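Local coordinates for protein Poly(Beta-D-mannuronate) lyase (Pseudopedobacter saltans, PDB 7O79) that probably cleaves alginate, acting as a poly(beta-D-mannuronate) lyase of polysaccharide lyase family 6 built on a parallel beta-helix, at residues L319-T324 / T356-I361. Sequence-based numbering, arbitrary orientation.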
loop_
_atom_site.group_PDB
_atom_site.type_symbol
_atom_site.label_atom_id
_atom_site.label_comp_id
_atom_site.label_asym_id
_atom_site.label_seq_id
_atom_site.Cartn_x
_atom_site.Cartn_y
_atom_site.Cartn_z
ATOM N N LEU A 319 13.221 -13.300 -3.881
ATOM C CA LEU A 319 13.506 -13.255 -5.315
ATOM C C LEU A 319 13.443 -11.801 -5.766
ATOM O O LEU A 319 12.373 -11.185 -5.739
ATOM C CB LEU A 319 12.504 -14.108 -6.094
ATOM C CG LEU A 319 12.863 -14.446 -7.542
ATOM C CD1 LEU A 319 13.984 -15.497 -7.607
ATOM C CD2 LEU A 319 11.621 -14.926 -8.293
ATOM N N TYR A 320 14.579 -11.253 -6.196
ATOM C CA TYR A 320 14.694 -9.850 -6.598
ATOM C C TYR A 320 15.275 -9.821 -8.014
ATOM O O TYR A 320 16.464 -9.562 -8.169
ATOM C CB TYR A 320 15.573 -9.068 -5.584
ATOM C CG TYR A 320 14.990 -9.108 -4.181
ATOM C CD1 TYR A 320 13.977 -8.232 -3.807
ATOM C CD2 TYR A 320 15.420 -10.050 -3.252
ATOM C CE1 TYR A 320 13.422 -8.279 -2.518
ATOM C CE2 TYR A 320 14.864 -10.104 -1.956
ATOM C CZ TYR A 320 13.861 -9.221 -1.612
ATOM O OH TYR A 320 13.314 -9.263 -0.342
ATOM N N VAL A 321 14.430 -10.080 -9.030
ATOM C CA VAL A 321 14.895 -10.458 -10.367
ATOM C C VAL A 321 14.180 -9.639 -11.433
ATOM O O VAL A 321 13.022 -9.239 -11.266
ATOM C CB VAL A 321 14.684 -11.982 -10.627
ATOM C CG1 VAL A 321 15.206 -12.387 -11.986
ATOM C CG2 VAL A 321 15.432 -12.791 -9.597
ATOM N N ASN A 322 14.886 -9.388 -12.543
ATOM C CA ASN A 322 14.283 -8.790 -13.737
ATOM C C ASN A 322 13.605 -7.462 -13.448
ATOM O O ASN A 322 12.511 -7.190 -13.953
ATOM C CB ASN A 322 13.289 -9.743 -14.389
ATOM C CG ASN A 322 13.969 -10.922 -15.023
ATOM O OD1 ASN A 322 13.750 -12.062 -14.632
ATOM N ND2 ASN A 322 14.806 -10.649 -16.024
ATOM N N ASN A 323 14.240 -6.641 -12.620
ATOM C CA ASN A 323 13.783 -5.280 -12.387
ATOM C C ASN A 323 14.694 -4.300 -13.113
ATOM O O ASN A 323 15.818 -4.627 -13.494
ATOM C CB ASN A 323 13.756 -4.953 -10.888
ATOM C CG ASN A 323 12.858 -5.901 -10.086
ATOM O OD1 ASN A 323 11.628 -5.779 -10.116
ATOM N ND2 ASN A 323 13.471 -6.841 -9.356
ATOM N N THR A 324 14.198 -3.078 -13.289
ATOM C CA THR A 324 14.979 -2.015 -13.906
ATOM C C THR A 324 14.958 -0.799 -12.994
ATOM O O THR A 324 13.882 -0.350 -12.588
ATOM C CB THR A 324 14.425 -1.688 -15.292
ATOM O OG1 THR A 324 14.532 -2.860 -16.106
ATOM C CG2 THR A 324 15.171 -0.538 -15.935
ATOM N N THR A 356 18.084 -14.090 -4.042
ATOM C CA THR A 356 18.461 -14.094 -5.453
ATOM C C THR A 356 18.253 -12.693 -6.036
ATOM O O THR A 356 17.118 -12.236 -6.185
ATOM C CB THR A 356 17.658 -15.156 -6.190
ATOM O OG1 THR A 356 17.995 -16.440 -5.636
ATOM C CG2 THR A 356 17.980 -15.148 -7.698
ATOM N N ILE A 357 19.362 -12.016 -6.341
ATOM C CA ILE A 357 19.385 -10.639 -6.826
ATOM C C ILE A 357 20.079 -10.647 -8.183
ATOM O O ILE A 357 21.288 -10.406 -8.261
ATOM C CB ILE A 357 20.122 -9.720 -5.834
ATOM C CG1 ILE A 357 19.646 -10.015 -4.395
ATOM C CG2 ILE A 357 19.957 -8.232 -6.241
ATOM C CD1 ILE A 357 20.505 -9.383 -3.291
ATOM N N THR A 358 19.337 -10.965 -9.250
ATOM C CA THR A 358 19.940 -11.205 -10.566
ATOM C C THR A 358 19.087 -10.595 -11.671
ATOM O O THR A 358 17.912 -10.294 -11.478
ATOM C CB THR A 358 20.089 -12.695 -10.894
ATOM O OG1 THR A 358 18.791 -13.290 -10.966
ATOM C CG2 THR A 358 20.914 -13.414 -9.855
ATOM N N HIS A 359 19.705 -10.434 -12.847
ATOM C CA HIS A 359 19.005 -10.002 -14.053
ATOM C C HIS A 359 18.326 -8.646 -13.882
ATOM O O HIS A 359 17.265 -8.385 -14.446
ATOM C CB HIS A 359 18.018 -11.075 -14.518
ATOM C CG HIS A 359 18.681 -12.376 -14.844
ATOM N ND1 HIS A 359 18.994 -13.320 -13.887
ATOM C CD2 HIS A 359 19.119 -12.877 -16.024
ATOM C CE1 HIS A 359 19.576 -14.355 -14.468
ATOM N NE2 HIS A 359 19.666 -14.110 -15.763
ATOM N N ASN A 360 18.984 -7.747 -13.163
ATOM C CA ASN A 360 18.494 -6.393 -12.966
ATOM C C ASN A 360 19.292 -5.425 -13.829
ATOM O O ASN A 360 20.480 -5.641 -14.082
ATOM C CB ASN A 360 18.611 -6.000 -11.488
ATOM C CG ASN A 360 17.744 -6.881 -10.600
ATOM O OD1 ASN A 360 16.510 -6.809 -10.653
ATOM N ND2 ASN A 360 18.382 -7.749 -9.812
ATOM N N ILE A 361 18.629 -4.357 -14.274
ATOM C CA ILE A 361 19.263 -3.262 -15.008
ATOM C C ILE A 361 19.303 -2.053 -14.088
ATOM O O ILE A 361 18.299 -1.750 -13.433
ATOM C CB ILE A 361 18.499 -2.938 -16.305
ATOM C CG1 ILE A 361 18.754 -4.021 -17.352
ATOM C CG2 ILE A 361 18.872 -1.527 -16.827
ATOM C CD1 ILE A 361 18.004 -3.784 -18.641
#
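Strands 319-321 and 356-358 run parallel, their axes 1° apart and 4.8 Å at closest approach, and the matching turns that follow stay in register through Thr324 and Ile361, as expected for successive coils of a parallel beta-helix. Tyr320 N donates to Thr356 O at 2.7 Å, whereas the bond from Asn322 N to Thr358 O is weak. At the turn both Asn322 and His359 have positive phi, bending the two chains alike.

The next residues form an asparagine ladder: the amides of Asn323 and Asn360 point the same way with planes 5° apart. Asn360 bridges to the preceding coil with both ends of its amide. Its ND2 reaches Tyr320 O at 3.1 Å, in the amide plane, and its OD1 takes Asn323 N at 3.0 Å plus a weak bond from Asn323 ND2. Asn323 makes similar bonds to the coil before, ND2 to Val267 O and OD1 to Asn270 ND2, and Asn395 receives Asn360 N, so the ladder continues in both directions. A leucine here in place of Asn360 would probably leave Asn323 N without its acceptor and Tyr320 O without the amide donor inside the buried turn.

On the face that carries Leu319, Val321, Thr356 and Thr358, Val321 CG2 packs against Thr356 CG2 at 4.0 Å. Thr358 OG1, held between backbone N and carbonyl carbon (chi1 64°), lies 2.9 Å from His359 ND1 in the imidazole plane, a hydrogen bond at the ring's edge.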